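Local structure of SusD superfamily protein (Bacteroides thetaiotaomicron VPI-5482, 3HDX) at residues A[114-119]-A[164-169]; A[118-123]-A[257-262]; A[157-162]-A[204-209]; A[168-173]-A[197-202]. The protein probably binds polysaccharide at the outer membrane, as in other SusD-family proteins, and so may serve carbohydrate uptake in this gut bacterium. All blocks are in the same frame, centred on the assembly; numbering follows the deposited sequence.

Contact 1. Residues A[114-119]-A[164-169]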
loop_
_atom_site.group_PDB
_atom_site.type_symbol
_atom_site.label_atom_id
_atom_site.label_comp_id
_atom_site.label_asym_id
_atom_site.label_seq_id
_atom_site.Cartn_x
_atom_site.Cartn_y
_atom_site.Cartn_z
ATOM N N VAL A 114 -2.407 7.547 -15.674
ATOM C CA VAL A 114 -1.116 6.876 -15.926
ATOM C C VAL A 114 0.028 7.667 -15.269
ATOM O O VAL A 114 0.974 7.077 -14.748
ATOM C CB VAL A 114 -0.839 6.548 -17.411
ATOM C CG1 VAL A 114 -1.969 5.660 -17.940
ATOM C CG2 VAL A 114 -0.646 7.783 -18.229
ATOM N N ARG A 115 -0.066 8.992 -15.279
ATOM C CA ARG A 115 0.938 9.835 -14.634
ATOM C C ARG A 115 0.986 9.496 -13.131
ATOM O O ARG A 115 2.086 9.387 -12.553
ATOM C CB ARG A 115 0.608 11.328 -14.825
ATOM C CG ARG A 115 1.632 12.256 -14.295
ATOM C CD ARG A 115 1.242 13.689 -14.395
ATOM N NE ARG A 115 1.110 14.224 -15.725
ATOM C CZ ARG A 115 2.061 14.762 -16.470
ATOM N NH1 ARG A 115 3.336 14.660 -16.146
ATOM N NH2 ARG A 115 1.727 15.325 -17.641
ATOM N N ALA A 116 -0.186 9.391 -12.504
ATOM C CA ALA A 116 -0.268 9.075 -11.074
ATOM C C ALA A 116 0.244 7.653 -10.777
ATOM O O ALA A 116 0.908 7.442 -9.757
ATOM C CB ALA A 116 -1.718 9.273 -10.557
ATOM N N LEU A 117 -0.079 6.695 -11.649
ATOM C CA LEU A 117 0.393 5.332 -11.469
ATOM C C LEU A 117 1.918 5.258 -11.557
ATOM O O LEU A 117 2.565 4.533 -10.792
ATOM C CB LEU A 117 -0.292 4.373 -12.449
ATOM C CG LEU A 117 -1.776 4.088 -12.208
ATOM C CD1 LEU A 117 -2.433 3.451 -13.456
ATOM C CD2 LEU A 117 -1.974 3.159 -11.014
ATOM N N ARG A 118 2.492 5.979 -12.509
ATOM C CA ARG A 118 3.953 6.044 -12.622
ATOM C C ARG A 118 4.576 6.624 -11.340
ATOM O O ARG A 118 5.587 6.101 -10.847
ATOM C CB ARG A 118 4.365 6.827 -13.863
ATOM C CG ARG A 118 5.861 7.052 -13.993
ATOM C CD ARG A 118 6.226 7.598 -15.367
ATOM N NE ARG A 118 5.733 8.975 -15.517
ATOM C CZ ARG A 118 5.974 9.769 -16.559
ATOM N NH1 ARG A 118 6.616 9.303 -17.640
ATOM N NH2 ARG A 118 5.519 11.021 -16.552
ATOM N N ALA A 119 3.986 7.735 -10.845
ATOM C CA ALA A 119 4.469 8.383 -9.637
ATOM C C ALA A 119 4.354 7.455 -8.423
ATOM O O ALA A 119 5.274 7.392 -7.585
ATOM C CB ALA A 119 3.734 9.721 -9.390
ATOM N N LEU A 164 1.020 16.167 -8.147
ATOM C CA LEU A 164 0.332 17.497 -8.102
ATOM C C LEU A 164 -0.198 17.891 -9.488
ATOM O O LEU A 164 -1.308 18.419 -9.616
ATOM C CB LEU A 164 1.239 18.571 -7.477
ATOM C CG LEU A 164 1.351 18.420 -5.968
ATOM C CD1 LEU A 164 2.531 19.217 -5.484
ATOM C CD2 LEU A 164 0.056 18.877 -5.246
ATOM N N THR A 165 0.584 17.596 -10.542
ATOM C CA THR A 165 0.126 17.835 -11.933
ATOM C C THR A 165 -1.077 16.940 -12.263
ATOM O O THR A 165 -2.120 17.432 -12.752
ATOM C CB THR A 165 1.268 17.636 -12.928
ATOM O OG1 THR A 165 2.247 18.641 -12.689
ATOM C CG2 THR A 165 0.814 17.716 -14.372
ATOM N N ALA A 166 -0.983 15.659 -11.892
ATOM C CA ALA A 166 -2.101 14.695 -12.165
ATOM C C ALA A 166 -3.403 15.141 -11.476
ATOM O O ALA A 166 -4.478 15.042 -12.067
ATOM C CB ALA A 166 -1.757 13.278 -11.727
ATOM N N ILE A 167 -3.283 15.655 -10.255
ATOM C CA ILE A 167 -4.430 16.096 -9.426
ATOM C C ILE A 167 -5.266 17.166 -10.157
ATOM O O ILE A 167 -6.459 17.229 -9.977
ATOM C CB ILE A 167 -3.931 16.571 -8.021
ATOM C CG1 ILE A 167 -3.669 15.310 -7.165
ATOM C CG2 ILE A 167 -4.932 17.563 -7.340
ATOM C CD1 ILE A 167 -2.813 15.552 -5.901
ATOM N N GLU A 168 -4.617 18.001 -10.971
ATOM C CA GLU A 168 -5.367 19.033 -11.708
ATOM C C GLU A 168 -6.435 18.420 -12.627
ATOM O O GLU A 168 -7.489 19.040 -12.852
ATOM C CB GLU A 168 -4.413 20.001 -12.421
ATOM C CG GLU A 168 -3.663 20.847 -11.400
ATOM C CD GLU A 168 -4.641 21.645 -10.525
ATOM O OE1 GLU A 168 -5.266 22.602 -11.069
ATOM O OE2 GLU A 168 -4.827 21.299 -9.313
ATOM N N ASP A 169 -6.186 17.208 -13.129
ATOM C CA ASP A 169 -7.106 16.509 -14.046
ATOM C C ASP A 169 -7.812 15.271 -13.509
ATOM O O ASP A 169 -8.763 14.813 -14.142
ATOM C CB ASP A 169 -6.393 16.164 -15.362
ATOM C CG ASP A 169 -6.030 17.388 -16.173
ATOM O OD1 ASP A 169 -6.850 18.310 -16.233
ATOM O OD2 ASP A 169 -4.941 17.406 -16.784
#

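Contact 2. Residues A[118-123]-A[257-262]. With EDO (1,2-ethanediol), chain I.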
loop_
_atom_site.group_PDB
_atom_site.type_symbol
_atom_site.label_atom_id
_atom_site.label_comp_id
_atom_site.label_asym_id
_atom_site.label_seq_id
_atom_site.Cartn_x
_atom_site.Cartn_y
_atom_site.Cartn_z
ATOM N N ARG A 118 2.492 5.979 -12.509
ATOM C CA ARG A 118 3.953 6.044 -12.622
ATOM C C ARG A 118 4.576 6.624 -11.340
ATOM O O ARG A 118 5.587 6.101 -10.847
ATOM C CB ARG A 118 4.365 6.827 -13.863
ATOM C CG ARG A 118 5.861 7.052 -13.993
ATOM C CD ARG A 118 6.226 7.598 -15.367
ATOM N NE ARG A 118 5.733 8.975 -15.517
ATOM C CZ ARG A 118 5.974 9.769 -16.559
ATOM N NH1 ARG A 118 6.616 9.303 -17.640
ATOM N NH2 ARG A 118 5.519 11.021 -16.552
ATOM N N ALA A 119 3.986 7.735 -10.845
ATOM C CA ALA A 119 4.469 8.383 -9.637
ATOM C C ALA A 119 4.354 7.455 -8.423
ATOM O O ALA A 119 5.274 7.392 -7.585
ATOM C CB ALA A 119 3.734 9.721 -9.390
ATOM N N PHE A 120 3.235 6.731 -8.341
ATOM C CA PHE A 120 3.044 5.716 -7.278
ATOM C C PHE A 120 4.117 4.635 -7.353
ATOM O O PHE A 120 4.692 4.260 -6.314
ATOM C CB PHE A 120 1.630 5.126 -7.359
ATOM C CG PHE A 120 1.381 3.995 -6.419
ATOM C CD1 PHE A 120 1.212 4.226 -5.066
ATOM C CD2 PHE A 120 1.331 2.691 -6.893
ATOM C CE1 PHE A 120 0.965 3.149 -4.197
ATOM C CE2 PHE A 120 1.099 1.622 -6.029
ATOM C CZ PHE A 120 0.909 1.852 -4.688
ATOM N N ALA A 121 4.372 4.129 -8.562
ATOM C CA ALA A 121 5.397 3.104 -8.738
ATOM C C ALA A 121 6.745 3.598 -8.236
ATOM O O ALA A 121 7.450 2.868 -7.514
ATOM C CB ALA A 121 5.473 2.647 -10.237
ATOM N N TYR A 122 7.076 4.870 -8.551
ATOM C CA TYR A 122 8.323 5.443 -8.068
ATOM C C TYR A 122 8.386 5.500 -6.543
ATOM O O TYR A 122 9.386 5.116 -5.965
ATOM C CB TYR A 122 8.642 6.787 -8.712
ATOM C CG TYR A 122 9.427 6.655 -10.014
ATOM C CD1 TYR A 122 10.678 6.029 -10.022
ATOM C CD2 TYR A 122 8.910 7.111 -11.238
ATOM C CE1 TYR A 122 11.420 5.875 -11.202
ATOM C CE2 TYR A 122 9.672 7.019 -12.410
ATOM C CZ TYR A 122 10.898 6.355 -12.406
ATOM O OH TYR A 122 11.589 6.225 -13.592
ATOM N N PHE A 123 7.339 6.021 -5.909
ATOM C CA PHE A 123 7.299 6.065 -4.450
ATOM C C PHE A 123 7.465 4.671 -3.846
ATOM O O PHE A 123 8.267 4.449 -2.956
ATOM C CB PHE A 123 5.976 6.675 -3.981
ATOM C CG PHE A 123 5.696 6.455 -2.507
ATOM C CD1 PHE A 123 6.573 6.945 -1.561
ATOM C CD2 PHE A 123 4.559 5.777 -2.096
ATOM C CE1 PHE A 123 6.316 6.749 -0.210
ATOM C CE2 PHE A 123 4.313 5.592 -0.721
ATOM C CZ PHE A 123 5.178 6.130 0.182
ATOM N N ARG A 257 -11.946 1.926 -0.525
ATOM C CA ARG A 257 -10.551 1.643 -0.976
ATOM C C ARG A 257 -10.086 2.929 -1.668
ATOM O O ARG A 257 -10.368 3.141 -2.853
ATOM C CB ARG A 257 -10.474 0.445 -1.884
ATOM C CG ARG A 257 -10.940 -0.843 -1.287
ATOM C CD ARG A 257 -10.555 -2.019 -2.156
ATOM N NE ARG A 257 -11.229 -1.996 -3.455
ATOM C CZ ARG A 257 -12.365 -2.627 -3.793
ATOM N NH1 ARG A 257 -13.087 -3.337 -2.915
ATOM N NH2 ARG A 257 -12.817 -2.525 -5.041
ATOM N N ILE A 258 -9.463 3.826 -0.908
ATOM C CA ILE A 258 -9.011 5.121 -1.445
ATOM C C ILE A 258 -7.993 4.904 -2.575
ATOM O O ILE A 258 -8.044 5.616 -3.581
ATOM C CB ILE A 258 -8.477 6.036 -0.336
ATOM C CG1 ILE A 258 -9.607 6.397 0.620
ATOM C CG2 ILE A 258 -7.812 7.341 -0.930
ATOM C CD1 ILE A 258 -9.146 7.178 1.836
ATOM N N LEU A 259 -7.104 3.930 -2.377
ATOM C CA LEU A 259 -6.160 3.481 -3.411
ATOM C C LEU A 259 -5.983 1.981 -3.259
ATOM O O LEU A 259 -5.594 1.492 -2.174
ATOM C CB LEU A 259 -4.813 4.223 -3.303
ATOM C CG LEU A 259 -3.862 4.164 -4.514
ATOM C CD1 LEU A 259 -2.782 5.244 -4.326
ATOM C CD2 LEU A 259 -3.216 2.837 -4.750
ATOM N N GLY A 260 -6.274 1.245 -4.319
ATOM C CA GLY A 260 -6.082 -0.192 -4.299
ATOM C C GLY A 260 -6.080 -0.772 -5.686
ATOM O O GLY A 260 -6.210 -0.023 -6.657
ATOM N N PHE A 261 -5.875 -2.092 -5.764
ATOM C CA PHE A 261 -5.783 -2.826 -7.040
ATOM C C PHE A 261 -6.588 -4.098 -6.916
ATOM O O PHE A 261 -6.457 -4.845 -5.934
ATOM C CB PHE A 261 -4.326 -3.141 -7.398
ATOM C CG PHE A 261 -3.499 -1.912 -7.504
ATOM C CD1 PHE A 261 -3.462 -1.189 -8.690
ATOM C CD2 PHE A 261 -2.837 -1.414 -6.389
ATOM C CE1 PHE A 261 -2.772 0.050 -8.754
ATOM C CE2 PHE A 261 -2.134 -0.192 -6.457
ATOM C CZ PHE A 261 -2.107 0.525 -7.651
ATOM N N ASN A 262 -7.444 -4.309 -7.906
ATOM C CA ASN A 262 -8.406 -5.404 -7.877
ATOM C C ASN A 262 -8.063 -6.512 -8.861
ATOM O O ASN A 262 -7.438 -6.265 -9.899
ATOM C CB ASN A 262 -9.794 -4.861 -8.235
ATOM C CG ASN A 262 -10.144 -3.619 -7.453
ATOM O OD1 ASN A 262 -9.877 -3.539 -6.247
ATOM N ND2 ASN A 262 -10.652 -2.609 -8.146
HETATM C C1 EDO I . -8.163 2.781 -7.071
HETATM O O1 EDO I . -6.895 2.990 -6.554
HETATM C C2 EDO I . -9.218 3.077 -6.066
HETATM O O2 EDO I . -9.266 2.005 -5.120
#

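Contact 3. Residues A[157-162]-A[204-209]. With EDO (1,2-ethanediol), chain D.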
loop_
_atom_site.group_PDB
_atom_site.type_symbol
_atom_site.label_atom_id
_atom_site.label_comp_id
_atom_site.label_asym_id
_atom_site.label_seq_id
_atom_site.Cartn_x
_atom_site.Cartn_y
_atom_site.Cartn_z
ATOM N N SER A 157 10.959 13.868 -5.254
ATOM C CA SER A 157 10.572 15.208 -5.728
ATOM C C SER A 157 9.902 15.140 -7.115
ATOM O O SER A 157 8.925 15.854 -7.375
ATOM C CB SER A 157 11.773 16.157 -5.826
ATOM O OG SER A 157 12.278 16.472 -4.564
ATOM N N TYR A 158 10.389 14.255 -7.969
ATOM C CA TYR A 158 9.747 14.015 -9.270
ATOM C C TYR A 158 8.327 13.451 -9.048
ATOM O O TYR A 158 7.339 13.978 -9.626
ATOM C CB TYR A 158 10.600 13.040 -10.123
ATOM C CG TYR A 158 9.931 12.540 -11.380
ATOM C CD1 TYR A 158 9.892 13.316 -12.522
ATOM C CD2 TYR A 158 9.327 11.288 -11.405
ATOM C CE1 TYR A 158 9.331 12.857 -13.686
ATOM C CE2 TYR A 158 8.774 10.800 -12.559
ATOM C CZ TYR A 158 8.752 11.598 -13.702
ATOM O OH TYR A 158 8.177 11.117 -14.843
ATOM N N ALA A 159 8.216 12.438 -8.187
ATOM C CA ALA A 159 6.915 11.808 -7.915
ATOM C C ALA A 159 5.884 12.816 -7.369
ATOM O O ALA A 159 4.736 12.840 -7.812
ATOM C CB ALA A 159 7.052 10.598 -7.050
ATOM N N LYS A 160 6.334 13.679 -6.458
ATOM C CA LYS A 160 5.441 14.693 -5.857
ATOM C C LYS A 160 4.927 15.672 -6.923
ATOM O O LYS A 160 3.738 15.956 -6.984
ATOM C CB LYS A 160 6.129 15.466 -4.714
ATOM C CG LYS A 160 6.289 14.676 -3.396
ATOM C CD LYS A 160 6.898 15.514 -2.263
ATOM C CE LYS A 160 8.372 15.835 -2.530
ATOM N NZ LYS A 160 9.058 16.698 -1.489
ATOM N N ALA A 161 5.833 16.151 -7.773
ATOM C CA ALA A 161 5.457 17.123 -8.809
ATOM C C ALA A 161 4.516 16.490 -9.822
ATOM O O ALA A 161 3.528 17.107 -10.247
ATOM C CB ALA A 161 6.699 17.730 -9.481
ATOM N N GLU A 162 4.786 15.230 -10.159
ATOM C CA GLU A 162 3.919 14.507 -11.077
ATOM C C GLU A 162 2.524 14.311 -10.517
ATOM O O GLU A 162 1.543 14.463 -11.251
ATOM C CB GLU A 162 4.509 13.133 -11.429
ATOM C CG GLU A 162 5.785 13.215 -12.253
ATOM C CD GLU A 162 5.502 13.540 -13.682
ATOM O OE1 GLU A 162 4.677 12.842 -14.340
ATOM O OE2 GLU A 162 6.127 14.533 -14.159
ATOM N N ALA A 204 0.570 12.370 0.602
ATOM C CA ALA A 204 0.636 12.344 2.064
ATOM C C ALA A 204 1.712 11.371 2.563
ATOM O O ALA A 204 2.489 11.693 3.447
ATOM C CB ALA A 204 -0.747 11.984 2.684
ATOM N N HIS A 205 1.706 10.178 1.986
ATOM C CA HIS A 205 2.681 9.157 2.359
ATOM C C HIS A 205 4.112 9.457 1.923
ATOM O O HIS A 205 5.052 9.087 2.636
ATOM C CB HIS A 205 2.192 7.760 1.981
ATOM C CG HIS A 205 1.259 7.184 2.991
ATOM N ND1 HIS A 205 1.694 6.848 4.258
ATOM C CD2 HIS A 205 -0.057 6.851 2.931
ATOM C CE1 HIS A 205 0.674 6.353 4.941
ATOM N NE2 HIS A 205 -0.403 6.359 4.168
ATOM N N ILE A 206 4.310 10.023 0.726
ATOM C CA ILE A 206 5.655 10.426 0.315
ATOM C C ILE A 206 6.175 11.427 1.351
ATOM O O ILE A 206 7.295 11.294 1.862
ATOM C CB ILE A 206 5.682 11.119 -1.063
ATOM C CG1 ILE A 206 5.381 10.109 -2.182
ATOM C CG2 ILE A 206 7.051 11.795 -1.299
ATOM C CD1 ILE A 206 4.988 10.736 -3.565
ATOM N N CYS A 207 5.339 12.412 1.675
ATOM C CA CYS A 207 5.757 13.439 2.637
ATOM C C CYS A 207 6.089 12.849 3.999
ATOM O O CYS A 207 7.105 13.194 4.595
ATOM C CB CYS A 207 4.721 14.571 2.729
ATOM S SG CYS A 207 4.551 15.507 1.186
ATOM N N ALA A 208 5.244 11.965 4.511
ATOM C CA ALA A 208 5.538 11.345 5.795
ATOM C C ALA A 208 6.852 10.531 5.758
ATOM O O ALA A 208 7.634 10.579 6.702
ATOM C CB ALA A 208 4.369 10.416 6.246
ATOM N N TRP A 209 7.060 9.798 4.663
ATOM C CA TRP A 209 8.290 8.980 4.458
ATOM C C TRP A 209 9.556 9.831 4.465
ATOM O O TRP A 209 10.612 9.371 4.891
ATOM C CB TRP A 209 8.183 8.153 3.187
ATOM C CG TRP A 209 9.261 7.134 2.957
ATOM C CD1 TRP A 209 10.187 7.130 1.962
ATOM C CD2 TRP A 209 9.445 5.928 3.687
ATOM N NE1 TRP A 209 10.981 5.998 2.056
ATOM C CE2 TRP A 209 10.530 5.249 3.115
ATOM C CE3 TRP A 209 8.836 5.387 4.825
ATOM C CZ2 TRP A 209 10.962 4.022 3.586
ATOM C CZ3 TRP A 209 9.278 4.139 5.295
ATOM C CH2 TRP A 209 10.353 3.502 4.696
HETATM C C1 EDO D . 13.419 6.348 4.793
HETATM O O1 EDO D . 12.331 6.787 5.626
HETATM C C2 EDO D . 14.698 6.494 5.593
HETATM O O2 EDO D . 14.850 7.864 6.014
#

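Contact 4. Residues A[168-173]-A[197-202]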
loop_
_atom_site.group_PDB
_atom_site.type_symbol
_atom_site.label_atom_id
_atom_site.label_comp_id
_atom_site.label_asym_id
_atom_site.label_seq_id
_atom_site.Cartn_x
_atom_site.Cartn_y
_atom_site.Cartn_z
ATOM N N GLU A 168 -4.617 18.001 -10.971
ATOM C CA GLU A 168 -5.367 19.033 -11.708
ATOM C C GLU A 168 -6.435 18.420 -12.627
ATOM O O GLU A 168 -7.489 19.040 -12.852
ATOM C CB GLU A 168 -4.413 20.001 -12.421
ATOM C CG GLU A 168 -3.663 20.847 -11.400
ATOM C CD GLU A 168 -4.641 21.645 -10.525
ATOM O OE1 GLU A 168 -5.266 22.602 -11.069
ATOM O OE2 GLU A 168 -4.827 21.299 -9.313
ATOM N N ASP A 169 -6.186 17.208 -13.129
ATOM C CA ASP A 169 -7.106 16.509 -14.046
ATOM C C ASP A 169 -7.812 15.271 -13.509
ATOM O O ASP A 169 -8.763 14.813 -14.142
ATOM C CB ASP A 169 -6.393 16.164 -15.362
ATOM C CG ASP A 169 -6.030 17.388 -16.173
ATOM O OD1 ASP A 169 -6.850 18.310 -16.233
ATOM O OD2 ASP A 169 -4.941 17.406 -16.784
ATOM N N LEU A 170 -7.411 14.745 -12.347
ATOM C CA LEU A 170 -8.080 13.581 -11.781
ATOM C C LEU A 170 -9.380 14.014 -11.117
ATOM O O LEU A 170 -9.343 14.906 -10.263
ATOM C CB LEU A 170 -7.237 12.882 -10.709
ATOM C CG LEU A 170 -5.995 12.137 -11.175
ATOM C CD1 LEU A 170 -5.054 11.895 -9.939
ATOM C CD2 LEU A 170 -6.383 10.846 -11.921
ATOM N N PRO A 171 -10.503 13.403 -11.524
ATOM C CA PRO A 171 -11.754 13.705 -10.855
ATOM C C PRO A 171 -11.906 12.880 -9.564
ATOM O O PRO A 171 -11.107 11.978 -9.275
ATOM C CB PRO A 171 -12.793 13.289 -11.903
ATOM C CG PRO A 171 -12.179 12.028 -12.478
ATOM C CD PRO A 171 -10.671 12.320 -12.515
ATOM N N TYR A 172 -12.889 13.252 -8.757
ATOM C CA TYR A 172 -13.299 12.449 -7.593
ATOM C C TYR A 172 -13.995 11.161 -8.077
ATOM O O TYR A 172 -13.708 10.076 -7.566
ATOM C CB TYR A 172 -14.188 13.226 -6.651
ATOM C CG TYR A 172 -13.463 14.357 -5.980
ATOM C CD1 TYR A 172 -12.451 14.097 -5.062
ATOM C CD2 TYR A 172 -13.802 15.696 -6.192
ATOM C CE1 TYR A 172 -11.789 15.105 -4.417
ATOM C CE2 TYR A 172 -13.130 16.708 -5.535
ATOM C CZ TYR A 172 -12.114 16.409 -4.632
ATOM O OH TYR A 172 -11.438 17.417 -3.962
ATOM N N GLN A 173 -14.925 11.316 -9.042
ATOM C CA GLN A 173 -15.651 10.193 -9.653
ATOM C C GLN A 173 -15.633 10.355 -11.163
ATOM O O GLN A 173 -15.573 11.494 -11.668
ATOM C CB GLN A 173 -17.073 10.094 -9.104
ATOM C CG GLN A 173 -17.069 9.750 -7.631
ATOM C CD GLN A 173 -18.393 9.332 -7.080
ATOM O OE1 GLN A 173 -19.091 8.528 -7.667
ATOM N NE2 GLN A 173 -18.725 9.830 -5.899
ATOM N N LEU A 197 -8.309 11.781 -4.753
ATOM C CA LEU A 197 -7.864 11.480 -3.385
ATOM C C LEU A 197 -6.822 10.363 -3.336
ATOM O O LEU A 197 -5.935 10.368 -2.457
ATOM C CB LEU A 197 -9.018 11.253 -2.427
ATOM C CG LEU A 197 -9.975 12.445 -2.297
ATOM C CD1 LEU A 197 -11.053 12.171 -1.172
ATOM C CD2 LEU A 197 -9.176 13.779 -2.022
ATOM N N SER A 198 -6.900 9.422 -4.288
ATOM C CA SER A 198 -5.832 8.406 -4.421
ATOM C C SER A 198 -4.481 9.130 -4.569
ATOM O O SER A 198 -3.502 8.817 -3.884
ATOM C CB SER A 198 -6.065 7.525 -5.654
ATOM O OG SER A 198 -7.385 7.015 -5.712
ATOM N N ALA A 199 -4.427 10.126 -5.452
ATOM C CA ALA A 199 -3.169 10.898 -5.671
ATOM C C ALA A 199 -2.737 11.635 -4.412
ATOM O O ALA A 199 -1.561 11.618 -4.037
ATOM C CB ALA A 199 -3.310 11.860 -6.861
ATOM N N TYR A 200 -3.696 12.301 -3.757
ATOM C CA TYR A 200 -3.383 12.961 -2.473
ATOM C C TYR A 200 -2.840 11.992 -1.421
ATOM O O TYR A 200 -1.983 12.381 -0.626
ATOM C CB TYR A 200 -4.566 13.763 -1.920
ATOM C CG TYR A 200 -4.744 15.144 -2.517
ATOM C CD1 TYR A 200 -3.856 16.158 -2.215
ATOM C CD2 TYR A 200 -5.785 15.428 -3.383
ATOM C CE1 TYR A 200 -4.010 17.438 -2.735
ATOM C CE2 TYR A 200 -5.979 16.728 -3.883
ATOM C CZ TYR A 200 -5.090 17.716 -3.580
ATOM O OH TYR A 200 -5.225 18.977 -4.077
ATOM N N SER A 201 -3.327 10.759 -1.427
ATOM C CA SER A 201 -2.882 9.755 -0.454
ATOM C C SER A 201 -1.423 9.392 -0.679
ATOM O O SER A 201 -0.680 9.209 0.297
ATOM C CB SER A 201 -3.781 8.496 -0.436
ATOM O OG SER A 201 -3.520 7.601 -1.501
ATOM N N VAL A 202 -1.013 9.315 -1.949
ATOM C CA VAL A 202 0.384 9.037 -2.273
ATOM C C VAL A 202 1.219 10.228 -1.800
ATOM O O VAL A 202 2.298 10.029 -1.238
ATOM C CB VAL A 202 0.595 8.652 -3.770
ATOM C CG1 VAL A 202 2.072 8.310 -4.020
ATOM C CG2 VAL A 202 -0.308 7.490 -4.160
#

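Contact 1. Residues A[114-119]-A[164-169]
Arg-115 reaches from helix 104-129 across to Thr-165 and Ala-166 on helix 152-169, while beside it Ala-116 meets Ala-166 methyl to methyl. The methyl CG2 of Thr-165 lies over one face of the guanidinium, off its centre toward the rim, with Arg-115 NE and Thr-165 CG2 3.8 Å apart. Further back along the arginine, CD of Arg-115 packs on CB of Ala-166 at 4.0 Å. On the inner side the CB atoms of Ala-116 and Ala-166 approach to 4.2 Å. Alanine suits this spot because its single methyl fits the spacing of 6.0 Å between CA of Ala-116 and CA of Ala-166. No hydrogen bond joins 114-119 to 164-169.

The arginine leaves its helix with CG opposite the backbone N (chi1 -175°) and runs extended until a bend at chi3 (-66°), which turns the guanidinium beside Thr-165. Its NH1 forms a salt bridge with Glu-162 OE1, one turn earlier on helix 152-169, and that oxygen also takes NH2 of Arg-118. A leucine here would probably leave Glu-162 with one cationic partner fewer and the Thr-165 methyl without its flat cover. Thr-165 turns OG1 back to the carbonyl O of Ala-161, which directs CG2 at the arginine.

The helices run nearly antiparallel, at 150°, their axes 9.0 Å apart, a pair within the mainly helical, TPR-related fold of the SusD family. Helices 76-91 and 11-30 pack against Val-114, and helix 196-209 lies against Ile-167 of the second helix.

Contact 2. Residues A[118-123]-A[257-262]
The ring of Phe-120 projects from helix 104-129 onto Leu-259 and Phe-261, two residues of the short strand 259-261. Its CG stands opposite the backbone N (chi1 174°), which carries the ring outward to the strand. Phe-261 takes a different rotamer, with CG opposite its own carbonyl carbon (chi1 -58°), and comes to meet it from the opposite direction. The two rings touch obliquely, planes at 35°, with CE2 of Phe-120 3.7 Å from CE2 of Phe-261. Leu-259 lays CD2 over one face of the Phe-120 ring, toward the rim, while its CD1 comes within 4.2 Å of Phe-120 CD1.

Strand 259-261 pairs antiparallel with 358-361, and a classic beta bulge sets Ile-258 and Leu-259 together opposite Thr-361. Phe-360 on that partner strand meets Phe-120 edge-to-face. Large apolar groups suit this buried site near the centre of the chain; an alanine in place of the Phe-120 ring would probably open a gap between helix and strand and leave Phe-261 without its aromatic neighbour.

Gly-260, lacking a side chain, bonds through its backbone to an ethanediol, probably from the crystallisation liquor: its N donates to O1 at 2.9 Å. The other hydroxyl, O2, donates to the carbonyl O of Arg-257.

Contact 3. Residues A[157-162]-A[204-209]
Apolar contact carries this pairing, with Ile-206 of helix 196-209 set against Ala-159 and Lys-160 of helix 152-169. Ile-206 divides its two branches: CD1 touches the methyl CB of Ala-159 at 4.1 Å, and CG2 rests on the lysine chain, 3.6 Å from CG of Lys-160. The small alanine lets the long CG1 arm of the isoleucine in, and the beta-branch supplies a second surface for the lysine. CD of Lys-160 passes SG of Cys-207 at 4.2 Å.

Polar bonds lie at the margins of the apolar contact. Lys-160 bends at chi3 (-69°), and in the conformer described its NZ is hydrogen-bonded to OE1 of Gln-210. Lysine thus suits the boundary: its methylenes cover Ile-206 while its ammonium can reach an amide. At the end of helix 196-209, an ethanediol, probably from the crystallisation liquor, sets O1 over the centre of one face of the Trp-209 indole, 3.4 Å above its plane, and hydrogen-bonds Trp-209 O and NZ of Lys-439.

The helices run nearly antiparallel, at 153°, with axes 10.5 Å apart, a pairing within the TPR-related, mainly helical SusD fold. Phe-123 of helix 104-129 packs on Ile-206, helix 213-226 on Cys-207 and helix 430-441 on Trp-209.

Contact 4. Residues A[168-173]-A[197-202]
Where helix 152-169 gives way to the loop that follows, the chain lies along the first turns of helix 196-209, in the largely helical SusD-type fold. Leu-170 and Tyr-172 make the contact. Leu-170 directs its CD1 at the methyl of Ala-199, and the 3.5 Å between Leu-170 CD1 and Ala-199 CB is close for two methyls. Alanine suits this place, since its single carbon allows the leucine to come near the helix surface.

Two residues on, Tyr-172 presents the edge of its ring to Leu-197. CG of Leu-197 lies in the ring plane, and CD2 of Leu-197 comes 3.8 Å from CE1 of Tyr-172. The tyrosine has CG opposite its carbonyl carbon (chi1 -67°), a turn that brings the ring end nearer the helix than its CB direction alone would suggest. Tyrosine suits the position because its flat ring gives Leu-197 an apolar edge and also takes a cation-pi contact from Lys-196. Phe-222 and His-226 of helix 213-226 touch the same side chain.

Between the segments there is no hydrogen bond, so their fit rests on the shapes of apolar carbons. Polar links nearby include Lys-196, whose NZ is hydrogen-bonded to Leu-170 O and so connects the loop to the start of the helix.

From the N terminus, helix 104-129 supplies the first segments of contacts 1 and 2, which share Arg-118 and Ala-119. Contact 1 closes a loop of 44 residues to the end of helix 152-169; contact 2 closes the longest, 133 residues, to strand 259-261. Contact 3 starts within the loop of contact 1 and ends beyond it, so the two cross. Contact 4 begins where contact 1 ends and falls within the span of contact 3, while contact 2 encloses both 3 and 4. Together they tie helices 104-129, 152-169 and 196-209 to one another and to the strand; Ile-258 O probably bonds Ser-198 OG between contacts 2 and 4.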